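PDB 1H12: endo-1,4-beta-xylanase from Pseudoalteromonas haloplanktis, which hydrolyses internal beta-1,4 linkages of xylan as a cold-adapted family 8 glycoside hydrolase, and probably acts on related beta-glucans. Local coordinates for residues L313-A316 against K317-S321. Numbering follows the deposited sequence.
Sequences LSYA and KTNNS
The carbonyl oxygen of Tyr315 takes two bonds: a short one from the hydroxyl of Thr318, OG1 to O 2.7 Å, and a weak one from the backbone N of Asn319. Thr318 can reach back three residues because its OG1 lies between its own backbone N and carbonyl carbon (chi1 72°), while CG2 rests 3.4 Å from Ser314 O. This is the C-terminal end of helix 300-318. Regular i to i+4 bonding still holds at Lys317 N to Leu313 O, 2.9 Å, but Asn319 N also bonds Ala316 O weakly as the chain leaves helical geometry. A hydroxyl side chain suits a last turn where backbone donors run out. Water serves likewise at Ala316 O, donating to it at 2.8 Å and accepting from Asn320 ND2, which also bonds Glu326, while Asn320 OD1 takes the backbone N of Lys322. In the modelled conformer of Tyr315, one of two, Asn319 ND2 lies over one face of the ring, 3.6 Å from CZ and displaced toward the rim, with ring and amide planes 69° apart. Small Ala316 fits its buried position, and Leu313 packs against Leu251 and Tyr325. The long chain of Lys317, fully extended, carries NZ away to a salt bridge with Glu367.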
loop_
_atom_site.group_PDB
_atom_site.type_symbol
_atom_site.label_atom_id
_atom_site.label_comp_id
_atom_site.label_asym_id
_atom_site.label_seq_id
_atom_site.Cartn_x
_atom_site.Cartn_y
_atom_site.Cartn_z
ATOM N N LEU A 313 10.242 17.407 3.679
ATOM C CA LEU A 313 9.093 17.580 4.546
ATOM C C LEU A 313 9.462 18.351 5.822
ATOM O O LEU A 313 8.696 19.191 6.297
ATOM C CB LEU A 313 8.442 16.247 4.841
ATOM C CG LEU A 313 7.795 15.578 3.603
ATOM C CD1 LEU A 313 7.299 14.175 4.032
ATOM C CD2 LEU A 313 6.610 16.361 3.084
ATOM N N SER A 314 10.625 18.035 6.369
ATOM C CA SER A 314 11.055 18.821 7.555
ATOM C C SER A 314 11.237 20.282 7.220
ATOM O O SER A 314 10.831 21.159 8.026
ATOM C CB SER A 314 12.390 18.165 7.970
ATOM O OG SER A 314 12.804 18.548 9.244
ATOM N N TYR A 315 11.879 20.549 6.102
ATOM C CA TYR A 315 12.018 21.941 5.662
ATOM C C TYR A 315 10.655 22.605 5.422
ATOM O O TYR A 315 10.453 23.764 5.827
ATOM C CB TYR A 315 12.845 21.882 4.362
ATOM C CG TYR A 315 13.185 23.210 3.769
ATOM C CD1 TYR A 315 14.160 24.012 4.342
ATOM C CD2 TYR A 315 12.540 23.676 2.631
ATOM C CE1 TYR A 315 14.488 25.207 3.816
ATOM C CE2 TYR A 315 12.881 24.954 2.098
ATOM C CZ TYR A 315 13.863 25.672 2.714
ATOM O OH TYR A 315 14.263 26.903 2.219
ATOM N N ALA A 316 9.739 21.896 4.816
ATOM C CA ALA A 316 8.441 22.449 4.523
ATOM C C ALA A 316 7.693 22.784 5.807
ATOM O O ALA A 316 6.965 23.790 5.856
ATOM C CB ALA A 316 7.638 21.460 3.676
ATOM N N LYS A 317 7.840 21.962 6.836
ATOM C CA LYS A 317 7.252 22.242 8.133
ATOM C C LYS A 317 7.808 23.540 8.736
ATOM O O LYS A 317 7.045 24.334 9.324
ATOM C CB LYS A 317 7.517 21.063 9.068
ATOM C CG LYS A 317 7.054 21.253 10.488
ATOM C CD LYS A 317 7.241 19.967 11.291
ATOM C CE LYS A 317 6.985 20.157 12.751
ATOM N NZ LYS A 317 7.138 18.861 13.433
ATOM N N THR A 318 9.115 23.784 8.575
ATOM C CA THR A 318 9.673 25.033 9.099
ATOM C C THR A 318 9.142 26.261 8.380
ATOM O O THR A 318 9.200 27.356 8.923
ATOM C CB THR A 318 11.209 25.064 9.076
ATOM O OG1 THR A 318 11.716 25.206 7.751
ATOM C CG2 THR A 318 11.832 23.871 9.794
ATOM N N ASN A 319 8.663 26.084 7.135
ATOM C CA ASN A 319 8.103 27.128 6.338
ATOM C C ASN A 319 6.577 27.043 6.253
ATOM O O ASN A 319 5.977 27.435 5.273
ATOM C CB ASN A 319 8.729 27.187 4.965
ATOM C CG ASN A 319 10.113 27.825 5.025
ATOM O OD1 ASN A 319 10.234 29.016 5.429
ATOM N ND2 ASN A 319 11.136 27.051 4.705
ATOM N N ASN A 320 5.961 26.583 7.329
ATOM C CA ASN A 320 4.507 26.460 7.414
ATOM C C ASN A 320 4.009 27.189 8.643
ATOM O O ASN A 320 4.476 26.948 9.758
ATOM C CB ASN A 320 4.088 25.008 7.473
ATOM C CG ASN A 320 2.621 24.833 7.088
ATOM O OD1 ASN A 320 1.733 25.202 7.867
ATOM N ND2 ASN A 320 2.363 24.386 5.868
ATOM N N SER A 321 2.989 28.030 8.462
ATOM C CA SER A 321 2.420 28.771 9.565
ATOM C C SER A 321 1.748 27.935 10.607
ATOM O O SER A 321 1.556 28.414 11.733
ATOM C CB SER A 321 1.446 29.821 9.010
ATOM O OG SER A 321 0.279 29.169 8.472
HETATM O O HOH W 1 4.747 23.634 4.141
#